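PDB 2AAN: auracyanin-A from Chloroflexus aurantiacus, which binds one copper ion per subunit and probably serves as a soluble electron acceptor for the membrane-embedded alternative complex III. Local coordinates for residues I47-N52 and E105-T110; L37-G42 and F111-A116; K26-A31 and N51-Q56; V19-G24 and Q43-R48. All blocks are in the same frame, centred on the assembly; numbering follows the deposited sequence.

Interaction 1: residues I47-N52 and E105-T110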
loop_
_atom_site.group_PDB
_atom_site.type_symbol
_atom_site.label_atom_id
_atom_site.label_comp_id
_atom_site.label_asym_id
_atom_site.label_seq_id
_atom_site.Cartn_x
_atom_site.Cartn_y
_atom_site.Cartn_z
ATOM N N ILE A 47 4.702 7.850 3.613
ATOM C CA ILE A 47 4.748 6.466 4.088
ATOM C C ILE A 47 6.150 5.926 3.850
ATOM O O ILE A 47 6.674 5.976 2.737
ATOM C CB ILE A 47 3.688 5.584 3.368
ATOM C CG1 ILE A 47 2.268 6.075 3.688
ATOM C CG2 ILE A 47 3.910 4.110 3.715
ATOM C CD1 ILE A 47 1.779 5.716 5.026
ATOM N N ARG A 48 6.783 5.527 4.930
ATOM C CA ARG A 48 8.067 4.887 4.886
ATOM C C ARG A 48 7.830 3.414 5.210
ATOM O O ARG A 48 7.597 3.036 6.349
ATOM C CB ARG A 48 9.003 5.548 5.886
ATOM C CG ARG A 48 10.434 5.013 5.861
ATOM C CD ARG A 48 11.344 5.826 6.784
ATOM N NE ARG A 48 12.649 5.191 6.948
ATOM C CZ ARG A 48 13.668 5.292 6.089
ATOM N NH1 ARG A 48 13.568 6.025 4.973
ATOM N NH2 ARG A 48 14.807 4.651 6.349
ATOM N N PHE A 49 7.851 2.596 4.172
ATOM C CA PHE A 49 7.509 1.201 4.262
ATOM C C PHE A 49 8.766 0.387 4.317
ATOM O O PHE A 49 9.581 0.429 3.417
ATOM C CB PHE A 49 6.675 0.823 3.056
ATOM C CG PHE A 49 6.312 -0.617 2.988
ATOM C CD1 PHE A 49 5.735 -1.260 4.047
ATOM C CD2 PHE A 49 6.545 -1.342 1.823
ATOM C CE1 PHE A 49 5.352 -2.591 3.974
ATOM C CE2 PHE A 49 6.190 -2.682 1.750
ATOM C CZ PHE A 49 5.603 -3.314 2.865
ATOM N N LYS A 50 8.914 -0.321 5.417
ATOM C CA LYS A 50 10.082 -1.116 5.671
ATOM C C LYS A 50 9.725 -2.579 5.464
ATOM O O LYS A 50 8.863 -3.151 6.161
ATOM C CB LYS A 50 10.555 -0.908 7.098
ATOM C CG LYS A 50 11.881 -1.584 7.416
ATOM C CD LYS A 50 12.220 -1.363 8.900
ATOM C CE LYS A 50 13.648 -1.812 9.247
ATOM N NZ LYS A 50 14.039 -3.082 8.566
ATOM N N ASN A 51 10.382 -3.191 4.493
ATOM C CA ASN A 51 10.239 -4.625 4.301
ATOM C C ASN A 51 11.070 -5.357 5.325
ATOM O O ASN A 51 12.289 -5.370 5.247
ATOM C CB ASN A 51 10.656 -5.037 2.876
ATOM C CG ASN A 51 10.245 -6.437 2.552
ATOM O OD1 ASN A 51 9.788 -7.169 3.440
ATOM N ND2 ASN A 51 10.356 -6.822 1.292
ATOM N N ASN A 52 10.412 -5.997 6.277
ATOM C CA ASN A 52 11.099 -6.743 7.333
ATOM C C ASN A 52 11.333 -8.207 6.993
ATOM O O ASN A 52 11.697 -8.995 7.854
ATOM C CB ASN A 52 10.287 -6.621 8.626
ATOM C CG ASN A 52 10.317 -5.217 9.171
ATOM O OD1 ASN A 52 11.392 -4.683 9.400
ATOM N ND2 ASN A 52 9.147 -4.604 9.376
ATOM N N GLU A 105 14.383 -4.053 2.164
ATOM C CA GLU A 105 14.439 -2.715 1.601
ATOM C C GLU A 105 13.417 -1.787 2.241
ATOM O O GLU A 105 12.321 -2.201 2.580
ATOM C CB GLU A 105 14.205 -2.791 0.091
ATOM C CG GLU A 105 14.335 -1.469 -0.644
ATOM C CD GLU A 105 14.219 -1.577 -2.188
ATOM O OE1 GLU A 105 13.912 -2.679 -2.748
ATOM O OE2 GLU A 105 14.452 -0.522 -2.836
ATOM N N THR A 106 13.777 -0.519 2.378
ATOM C CA THR A 106 12.820 0.514 2.781
ATOM C C THR A 106 12.543 1.424 1.621
ATOM O O THR A 106 13.455 1.914 0.991
ATOM C CB THR A 106 13.321 1.347 3.983
ATOM O OG1 THR A 106 13.421 0.501 5.132
ATOM C CG2 THR A 106 12.358 2.484 4.328
ATOM N N VAL A 107 11.269 1.691 1.381
ATOM C CA VAL A 107 10.838 2.546 0.310
ATOM C C VAL A 107 9.915 3.616 0.876
ATOM O O VAL A 107 9.414 3.508 1.991
ATOM C CB VAL A 107 10.143 1.762 -0.797
ATOM C CG1 VAL A 107 11.070 0.665 -1.331
ATOM C CG2 VAL A 107 8.834 1.151 -0.325
ATOM N N GLU A 108 9.700 4.670 0.107
ATOM C CA GLU A 108 8.838 5.765 0.562
ATOM C C GLU A 108 7.913 6.194 -0.518
ATOM O O GLU A 108 8.261 6.204 -1.691
ATOM C CB GLU A 108 9.643 7.014 0.971
ATOM C CG GLU A 108 10.592 6.794 2.145
ATOM C CD GLU A 108 11.194 8.105 2.683
ATOM O OE1 GLU A 108 11.248 8.250 3.933
ATOM O OE2 GLU A 108 11.611 8.968 1.858
ATOM N N VAL A 109 6.736 6.604 -0.104
ATOM C CA VAL A 109 5.838 7.370 -0.974
ATOM C C VAL A 109 5.259 8.556 -0.220
ATOM O O VAL A 109 4.751 8.390 0.869
ATOM C CB VAL A 109 4.688 6.500 -1.541
ATOM C CG1 VAL A 109 4.109 5.610 -0.484
ATOM C CG2 VAL A 109 3.597 7.401 -2.135
ATOM N N THR A 110 5.376 9.760 -0.795
ATOM C CA THR A 110 4.752 10.960 -0.239
ATOM C C THR A 110 3.503 11.299 -1.042
ATOM O O THR A 110 3.539 11.322 -2.285
ATOM C CB THR A 110 5.741 12.165 -0.266
ATOM O OG1 THR A 110 6.940 11.821 0.449
ATOM C CG2 THR A 110 5.149 13.394 0.340
HETATM O O HOH W 1 14.302 1.768 7.917
#

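Interaction 2: residues L37-G42 and F111-A116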
loop_
_atom_site.group_PDB
_atom_site.type_symbol
_atom_site.label_atom_id
_atom_site.label_comp_id
_atom_site.label_asym_id
_atom_site.label_seq_id
_atom_site.Cartn_x
_atom_site.Cartn_y
_atom_site.Cartn_z
ATOM N N LEU A 37 -4.066 3.286 10.064
ATOM C CA LEU A 37 -3.377 4.581 10.071
ATOM C C LEU A 37 -4.412 5.673 10.041
ATOM O O LEU A 37 -5.445 5.507 9.421
ATOM C CB LEU A 37 -2.489 4.700 8.840
ATOM C CG LEU A 37 -1.494 3.570 8.600
ATOM C CD1 LEU A 37 -0.756 3.769 7.272
ATOM C CD2 LEU A 37 -0.502 3.423 9.765
ATOM N N THR A 38 -4.161 6.761 10.765
ATOM C CA THR A 38 -5.065 7.885 10.797
ATOM C C THR A 38 -4.286 9.124 10.438
ATOM O O THR A 38 -3.210 9.355 10.976
ATOM C CB THR A 38 -5.685 8.090 12.176
ATOM O OG1 THR A 38 -6.374 6.907 12.560
ATOM C CG2 THR A 38 -6.691 9.234 12.132
ATOM N N VAL A 39 -4.824 9.880 9.485
ATOM C CA VAL A 39 -4.235 11.138 9.061
ATOM C C VAL A 39 -5.382 12.133 8.919
ATOM O O VAL A 39 -6.552 11.750 9.058
ATOM C CB VAL A 39 -3.440 11.002 7.736
ATOM C CG1 VAL A 39 -2.234 10.057 7.937
ATOM C CG2 VAL A 39 -4.319 10.509 6.585
ATOM N N SER A 40 -5.041 13.387 8.624
ATOM C CA SER A 40 -6.035 14.446 8.340
ATOM C C SER A 40 -6.143 14.653 6.848
ATOM O O SER A 40 -5.158 14.525 6.141
ATOM C CB SER A 40 -5.617 15.775 8.982
ATOM O OG SER A 40 -5.145 15.561 10.300
ATOM N N ALA A 41 -7.327 15.010 6.366
ATOM C CA ALA A 41 -7.513 15.275 4.954
ATOM C C ALA A 41 -6.565 16.409 4.476
ATOM O O ALA A 41 -6.374 17.394 5.167
ATOM C CB ALA A 41 -8.967 15.640 4.676
ATOM N N GLY A 42 -5.953 16.243 3.319
ATOM C CA GLY A 42 -5.082 17.271 2.742
ATOM C C GLY A 42 -3.673 17.279 3.333
ATOM O O GLY A 42 -2.784 17.957 2.813
ATOM N N PHE A 111 2.389 11.535 -0.348
ATOM C CA PHE A 111 1.140 11.902 -1.020
ATOM C C PHE A 111 0.349 12.888 -0.162
ATOM O O PHE A 111 0.627 13.070 1.004
ATOM C CB PHE A 111 0.295 10.663 -1.343
ATOM C CG PHE A 111 -0.231 9.933 -0.122
ATOM C CD1 PHE A 111 -1.537 10.117 0.319
ATOM C CD2 PHE A 111 0.564 9.015 0.552
ATOM C CE1 PHE A 111 -2.027 9.445 1.415
ATOM C CE2 PHE A 111 0.069 8.328 1.650
ATOM C CZ PHE A 111 -1.212 8.542 2.085
ATOM N N THR A 112 -0.571 13.581 -0.804
ATOM C CA THR A 112 -1.527 14.427 -0.125
ATOM C C THR A 112 -2.709 13.557 0.261
ATOM O O THR A 112 -3.321 12.914 -0.592
ATOM C CB THR A 112 -2.033 15.540 -1.039
ATOM O OG1 THR A 112 -0.933 16.398 -1.403
ATOM C CG2 THR A 112 -3.127 16.369 -0.333
ATOM N N ALA A 113 -3.066 13.559 1.537
ATOM C CA ALA A 113 -4.138 12.671 1.988
ATOM C C ALA A 113 -5.411 13.050 1.290
ATOM O O ALA A 113 -5.671 14.252 1.109
ATOM C CB ALA A 113 -4.342 12.785 3.451
ATOM N N PRO A 114 -6.225 12.058 0.903
ATOM C CA PRO A 114 -7.472 12.335 0.195
ATOM C C PRO A 114 -8.541 13.004 1.072
ATOM O O PRO A 114 -8.273 13.398 2.194
ATOM C CB PRO A 114 -7.926 10.951 -0.249
ATOM C CG PRO A 114 -7.317 10.015 0.744
ATOM C CD PRO A 114 -5.997 10.609 1.069
ATOM N N ALA A 115 -9.762 13.109 0.565
ATOM C CA ALA A 115 -10.879 13.636 1.358
ATOM C C ALA A 115 -11.156 12.764 2.577
ATOM O O ALA A 115 -10.806 11.585 2.578
ATOM C CB ALA A 115 -12.129 13.735 0.489
ATOM N N ALA A 116 -11.774 13.348 3.610
ATOM C CA ALA A 116 -12.221 12.583 4.779
ATOM C C ALA A 116 -12.964 11.312 4.382
ATOM O O ALA A 116 -13.761 11.306 3.441
ATOM C CB ALA A 116 -13.096 13.432 5.689
#

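Interaction 3: residues K26-A31 and N51-Q56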
loop_
_atom_site.group_PDB
_atom_site.type_symbol
_atom_site.label_atom_id
_atom_site.label_comp_id
_atom_site.label_asym_id
_atom_site.label_seq_id
_atom_site.Cartn_x
_atom_site.Cartn_y
_atom_site.Cartn_z
ATOM N N LYS A 26 4.874 -7.431 8.759
ATOM C CA LYS A 26 4.919 -8.084 10.064
ATOM C C LYS A 26 5.897 -9.238 9.896
ATOM O O LYS A 26 5.516 -10.371 9.653
ATOM C CB LYS A 26 3.538 -8.539 10.454
ATOM C CG LYS A 26 3.472 -9.066 11.885
ATOM C CD LYS A 26 2.225 -9.865 12.134
ATOM C CE LYS A 26 2.348 -10.689 13.414
ATOM N NZ LYS A 26 2.465 -9.773 14.567
ATOM N N GLY A 27 7.184 -8.918 9.955
ATOM C CA GLY A 27 8.246 -9.931 9.769
ATOM C C GLY A 27 8.090 -10.677 8.459
ATOM O O GLY A 27 8.024 -10.067 7.390
ATOM N N GLU A 28 8.002 -11.992 8.548
ATOM C CA GLU A 28 7.885 -12.847 7.387
ATOM C C GLU A 28 6.433 -13.110 6.970
ATOM O O GLU A 28 6.188 -13.781 5.977
ATOM C CB GLU A 28 8.590 -14.174 7.651
ATOM C CG GLU A 28 10.055 -14.022 7.916
ATOM C CD GLU A 28 10.823 -13.490 6.738
ATOM O OE1 GLU A 28 11.934 -12.963 6.981
ATOM O OE2 GLU A 28 10.323 -13.578 5.577
ATOM N N GLU A 29 5.477 -12.542 7.701
ATOM C CA GLU A 29 4.063 -12.798 7.459
ATOM C C GLU A 29 3.543 -11.957 6.290
ATOM O O GLU A 29 4.112 -10.931 5.956
ATOM C CB GLU A 29 3.239 -12.426 8.693
ATOM C CG GLU A 29 3.544 -13.270 9.911
ATOM C CD GLU A 29 3.189 -14.730 9.696
ATOM O OE1 GLU A 29 2.181 -15.022 8.998
ATOM O OE2 GLU A 29 3.916 -15.592 10.231
ATOM N N LEU A 30 2.404 -12.383 5.756
ATOM C CA LEU A 30 1.697 -11.689 4.713
ATOM C C LEU A 30 0.731 -10.702 5.404
ATOM O O LEU A 30 -0.474 -10.885 5.418
ATOM C CB LEU A 30 0.963 -12.681 3.822
ATOM C CG LEU A 30 1.785 -13.316 2.694
ATOM C CD1 LEU A 30 3.273 -13.516 2.914
ATOM C CD2 LEU A 30 1.173 -14.506 2.157
ATOM N N ALA A 31 1.309 -9.645 5.961
ATOM C CA ALA A 31 0.595 -8.702 6.817
ATOM C C ALA A 31 1.458 -7.489 6.926
ATOM O O ALA A 31 2.698 -7.604 6.962
ATOM C CB ALA A 31 0.387 -9.278 8.219
ATOM N N ASN A 51 10.382 -3.191 4.493
ATOM C CA ASN A 51 10.239 -4.625 4.301
ATOM C C ASN A 51 11.070 -5.357 5.325
ATOM O O ASN A 51 12.289 -5.370 5.247
ATOM C CB ASN A 51 10.656 -5.037 2.876
ATOM C CG ASN A 51 10.245 -6.437 2.552
ATOM O OD1 ASN A 51 9.788 -7.169 3.440
ATOM N ND2 ASN A 51 10.356 -6.822 1.292
ATOM N N ASN A 52 10.412 -5.997 6.277
ATOM C CA ASN A 52 11.099 -6.743 7.333
ATOM C C ASN A 52 11.333 -8.207 6.993
ATOM O O ASN A 52 11.697 -8.995 7.854
ATOM C CB ASN A 52 10.287 -6.621 8.626
ATOM C CG ASN A 52 10.317 -5.217 9.171
ATOM O OD1 ASN A 52 11.392 -4.683 9.400
ATOM N ND2 ASN A 52 9.147 -4.604 9.376
ATOM N N SER A 53 11.075 -8.579 5.750
ATOM C CA SER A 53 11.406 -9.921 5.271
ATOM C C SER A 53 12.601 -9.819 4.332
ATOM O O SER A 53 12.749 -8.838 3.585
ATOM C CB SER A 53 10.237 -10.537 4.503
ATOM O OG SER A 53 10.604 -11.767 3.876
ATOM N N ALA A 54 13.419 -10.861 4.356
ATOM C CA ALA A 54 14.578 -10.978 3.492
ATOM C C ALA A 54 14.173 -11.658 2.191
ATOM O O ALA A 54 14.916 -11.639 1.235
ATOM C CB ALA A 54 15.645 -11.805 4.201
ATOM N N VAL A 55 12.966 -12.236 2.144
ATOM C CA VAL A 55 12.603 -13.164 1.059
ATOM C C VAL A 55 11.239 -12.897 0.393
ATOM O O VAL A 55 10.742 -13.702 -0.401
ATOM C CB VAL A 55 12.657 -14.612 1.595
ATOM C CG1 VAL A 55 14.061 -14.923 2.138
ATOM C CG2 VAL A 55 11.607 -14.852 2.686
ATOM N N GLN A 56 10.651 -11.751 0.689
ATOM C CA GLN A 56 9.400 -11.383 0.099
ATOM C C GLN A 56 9.685 -10.058 -0.539
ATOM O O GLN A 56 10.602 -9.343 -0.090
ATOM C CB GLN A 56 8.366 -11.240 1.176
ATOM C CG GLN A 56 8.028 -12.519 1.856
ATOM C CD GLN A 56 7.110 -13.390 1.032
ATOM O OE1 GLN A 56 6.616 -12.985 -0.034
ATOM N NE2 GLN A 56 6.815 -14.562 1.554
HETATM O O HOH W 2 8.020 -14.783 4.246
#

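Interaction 4: residues V19-G24 and Q43-R48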
loop_
_atom_site.group_PDB
_atom_site.type_symbol
_atom_site.label_atom_id
_atom_site.label_comp_id
_atom_site.label_asym_id
_atom_site.label_seq_id
_atom_site.Cartn_x
_atom_site.Cartn_y
_atom_site.Cartn_z
ATOM N N VAL A 19 4.040 14.806 7.871
ATOM C CA VAL A 19 4.423 13.719 8.756
ATOM C C VAL A 19 4.889 12.503 7.983
ATOM O O VAL A 19 4.550 12.302 6.804
ATOM C CB VAL A 19 3.267 13.268 9.642
ATOM C CG1 VAL A 19 2.860 14.381 10.577
ATOM C CG2 VAL A 19 2.069 12.721 8.785
ATOM N N THR A 20 5.720 11.716 8.631
ATOM C CA THR A 20 6.068 10.430 8.109
ATOM C C THR A 20 5.295 9.419 8.945
ATOM O O THR A 20 5.203 9.537 10.156
ATOM C CB THR A 20 7.571 10.131 8.195
ATOM O OG1 THR A 20 8.286 10.999 7.312
ATOM C CG2 THR A 20 7.862 8.687 7.803
ATOM N N ILE A 21 4.741 8.428 8.287
ATOM C CA ILE A 21 4.158 7.293 8.979
ATOM C C ILE A 21 5.019 6.076 8.646
ATOM O O ILE A 21 5.237 5.746 7.474
ATOM C CB ILE A 21 2.721 7.048 8.567
ATOM C CG1 ILE A 21 1.843 8.198 9.030
ATOM C CG2 ILE A 21 2.232 5.732 9.167
ATOM C CD1 ILE A 21 0.486 8.161 8.405
ATOM N N GLU A 22 5.532 5.432 9.691
ATOM C CA GLU A 22 6.357 4.239 9.533
ATOM C C GLU A 22 5.437 3.041 9.448
ATOM O O GLU A 22 4.521 2.910 10.230
ATOM C CB GLU A 22 7.263 4.029 10.734
ATOM C CG GLU A 22 7.923 5.251 11.272
ATOM C CD GLU A 22 9.151 5.616 10.526
ATOM O OE1 GLU A 22 9.733 6.659 10.886
ATOM O OE2 GLU A 22 9.552 4.878 9.599
ATOM N N ILE A 23 5.683 2.160 8.499
ATOM C CA ILE A 23 4.933 0.910 8.459
ATOM C C ILE A 23 5.822 -0.125 7.859
ATOM O O ILE A 23 6.748 0.206 7.128
ATOM C CB ILE A 23 3.589 1.057 7.684
ATOM C CG1 ILE A 23 2.746 -0.208 7.776
ATOM C CG2 ILE A 23 3.833 1.499 6.235
ATOM C CD1 ILE A 23 1.339 -0.024 7.282
ATOM N N GLY A 24 5.565 -1.388 8.176
ATOM C CA GLY A 24 6.398 -2.428 7.616
ATOM C C GLY A 24 5.609 -3.691 7.423
ATOM O O GLY A 24 4.422 -3.729 7.664
ATOM N N GLN A 43 -3.465 16.556 4.430
ATOM C CA GLN A 43 -2.161 16.487 5.072
ATOM C C GLN A 43 -1.145 15.811 4.152
ATOM O O GLN A 43 -1.486 14.826 3.483
ATOM C CB GLN A 43 -2.268 15.719 6.397
ATOM C CG GLN A 43 -0.977 15.637 7.170
ATOM C CD GLN A 43 -1.151 15.042 8.547
ATOM O OE1 GLN A 43 -2.008 14.194 8.770
ATOM N NE2 GLN A 43 -0.340 15.510 9.492
ATOM N N THR A 44 0.094 16.326 4.148
ATOM C CA THR A 44 1.215 15.682 3.459
ATOM C C THR A 44 1.723 14.524 4.322
ATOM O O THR A 44 2.205 14.733 5.456
ATOM C CB THR A 44 2.397 16.659 3.129
ATOM O OG1 THR A 44 1.924 17.742 2.331
ATOM C CG2 THR A 44 3.499 15.945 2.347
ATOM N N VAL A 45 1.581 13.318 3.769
ATOM C CA VAL A 45 1.926 12.049 4.402
ATOM C C VAL A 45 3.038 11.380 3.597
ATOM O O VAL A 45 2.908 11.213 2.379
ATOM C CB VAL A 45 0.723 11.053 4.413
ATOM C CG1 VAL A 45 1.112 9.737 5.199
ATOM C CG2 VAL A 45 -0.513 11.703 4.983
ATOM N N THR A 46 4.155 11.083 4.258
ATOM C CA THR A 46 5.183 10.232 3.701
ATOM C C THR A 46 5.026 8.864 4.390
ATOM O O THR A 46 5.140 8.753 5.601
ATOM C CB THR A 46 6.620 10.808 3.890
ATOM O OG1 THR A 46 6.735 12.091 3.226
ATOM C CG2 THR A 46 7.662 9.830 3.302
ATOM N N ILE A 47 4.702 7.850 3.613
ATOM C CA ILE A 47 4.748 6.466 4.088
ATOM C C ILE A 47 6.150 5.926 3.850
ATOM O O ILE A 47 6.674 5.976 2.737
ATOM C CB ILE A 47 3.688 5.584 3.368
ATOM C CG1 ILE A 47 2.268 6.075 3.688
ATOM C CG2 ILE A 47 3.910 4.110 3.715
ATOM C CD1 ILE A 47 1.779 5.716 5.026
ATOM N N ARG A 48 6.783 5.527 4.930
ATOM C CA ARG A 48 8.067 4.887 4.886
ATOM C C ARG A 48 7.830 3.414 5.210
ATOM O O ARG A 48 7.597 3.036 6.349
ATOM C CB ARG A 48 9.003 5.548 5.886
ATOM C CG ARG A 48 10.434 5.013 5.861
ATOM C CD ARG A 48 11.344 5.826 6.784
ATOM N NE ARG A 48 12.649 5.191 6.948
ATOM C CZ ARG A 48 13.668 5.292 6.089
ATOM N NH1 ARG A 48 13.568 6.025 4.973
ATOM N NH2 ARG A 48 14.807 4.651 6.349
HETATM O O HOH W 3 5.847 14.113 4.799
HETATM O O HOH W 4 9.245 2.184 8.495
#

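Interaction 1: residues I47-N52 and E105-T110
Phe49 and Val107 meet as an antiparallel hydrogen-bonded pair, with Phe49 N reaching Val107 O at 2.8 Å and Val107 N reaching Phe49 O at 2.9 Å. Ile47 and Val109 exchange two more such bonds, and Asn51 N, bonded to Glu105 O, carries the pairing past the end of strand 44-50. The face bearing Phe49 and Val107 is close-packed. Their side chains run alongside each other, Val107 CG2 lying at the edge of the Phe49 ring, 4.0 Å from CD2. Apolar residues suit this face because it is turned inward, where Phe49 packs on the copper ligand His58.

The reverse face is polar and open to solvent. Arg48, its chain extended from CG to NE, crosses Thr106 at about a right angle. Thr106 CG2 stands anti to the backbone N (chi1 -65° for OG1), which puts it 3.6 Å above the centre of the guanidinium plane, while OG1 lies 3.5 Å from Lys50 CG and shares a water with Arg48 NH2, whose bond to it is weak. Glu108 approaches the guanidinium at its edge, but its carboxylate stands 88° to that plane and the Arg48 NH1 to Glu108 OE1 salt bridge is weak at 3.4 Å. A serine in place of Thr106 would lack CG2 and would probably leave the guanidinium freer to turn. The chemistry suggests that backbone bonds and apolar packing do most of the holding.

Interaction 2: residues L37-G42 and F111-A116
Val39 and Ala113 point their side chains at each other, Val39 CG2 lying 3.9 Å from Ala113 CB. Val39 CG2 stands between its own backbone N and carbonyl carbon (chi1 -64° for CG1), and from there it meets the methyl. The Ala113 methyl also fits against Ser40 O, with CB 3.3 Å from it, where the chain turns.

Ala41 meets backbone instead: its CB rests 3.4 Å from Pro114 O and 3.8 Å from Ala116 N, so one methyl group lies against the backbone of the opposing loop. Pro114 O is buried here without a conventional hydrogen-bonding partner, and the CA-H of Ala41 offers it a modest contact. Thr112 directs CG2, not its hydroxyl, at Gly42 O, 3.5 Å away.

The single hydrogen bond across the contact runs from Gly42 N to Ala113 O at 3.0 Å. The donor stands above the carbonyl plane, 46° out of it, unlike the more nearly aligned bonds of regular strands. Glycine suits this corner because its phi is positive, 81°. Two segments of the one chain run across each other here, and the small residues are consistent with their close approach. Strand 36-39 belongs to one sheet and strand 106-112 to the other, and the contact closes one end of the two-sheet beta sandwich typical of the cupredoxin fold, away from the copper.

Interaction 3: residues K26-A31 and N51-Q56
Glu28 and Ser53 make the central bond of this surface contact: Ser53 OG donates to Glu28 OE2 at a short 2.5 Å, arriving on the syn side and 30° out of the carboxylate plane. The Glu28 chain bends at chi2 (-64°), which curls its carboxylate back toward segment 51-56. Val55 CG2 also touches the same oxygen, at 3.4 Å. A water donates to both Glu28 OE2 and Glu28 O and accepts from Gln56 NE2, tying the carboxylate to a second residue of the facing loop. Beside it, the Leu30 and Gln56 side chains cross at about a right angle, with Leu30 CD1 3.9 Å from Gln56 NE2.

The second shell fixes the hydroxyl. Ser53 OG accepts from Val55 N at 3.0 Å, an ST turn, while Ser53 N donates to Asn51 OD1, an Asx turn. The Asn51 ND2 in turn bonds Gln56 O, so one amide braces the loop at two points. An alanine in place of Ser53 would lose the hydroxyl, and would probably leave Glu28 OE2 without its loop donor and Val55 N without its acceptor. On the other side a type II' beta turn from Lys26 to Glu29 presents Glu28; Gly27 suits its second position because its phi is positive (55°), and Asn52 CB packs near its backbone. The Asn52 amide itself bonds Ser25 O.

Two loops are thus joined by interlocking beta, Asx and ST turns at the copper end of the cupredoxin fold, where the Gln56 side chain packs on the copper ligand His128.

Interaction 4: residues V19-G24 and Q43-R48
Ile21 reaches Val45 because its chain is extended at chi2 (168°), carrying CD1 to 3.6 Å from Val45 CG1. Ile47 instead folds back at chi2 (-76°), which brings its CD1 against Ile21, 3.9 Å from CB. Farther along, Ile23 CG2 presses on Ile47 CG2 at 3.6 Å. These branched side chains suit extended strands and make a continuous apolar face, their oblique crossings fitting methyls past one another.

The backbones run parallel, and each bond goes to a residue flanking the facing one. Thr46 shows the pattern: its N donates to Val19 O with an almost straight N-H...O angle of 175°, and its O accepts from Ile21 N at 2.7 Å. Arg48 does the same between Ile21 and Ile23.

The opposite face is polar. Glu22 lies alongside Arg48 and points the same way, its OE2 3.5 Å from Arg48 CD but 4.1 Å from NE, beyond salt-bridge range. The opposite charges probably attract without being locked together. A water donates to Val19 O and also hydrogen-bonds with Thr46 OG1, a hydroxyl that has a second partner in Thr110. At the start of strand 19-24, Val19 CG1 packs against Gln43 NE2 at 3.6 Å, an amide whose main polar partner is Gly17 O.

Strand 44-50 lies between strand 19-24, outermost in its sheet, and strand 106-112, which pairs with it antiparallel. Leu37 and Val39 of strand 36-39, from the facing sheet of the sandwich, pack on the apolar side formed by Ile21, Val45 and Ile47.

Overall arrangement
Interactions 1 and 4 share strand 44-50, the middle strand of one sheet, and meet at Ile47 and Arg48: one pairs it antiparallel with strand 106-112, the other parallel with strand 19-24. Both have an apolar inner face and a polar, partly charged outer one. Interaction 2 joins different sheets and replaces regular pairing with methyl packing and a lone backbone bond; strand 36-39, which it includes, packs through Leu37 and Val39 on Ile21. Interaction 3, some 26 Å from interaction 2 between centres, is a surface contact of loops near the copper, relying on side-chain hydrogen bonds and a water. Asn51 and Asn52 connect it to interaction 1.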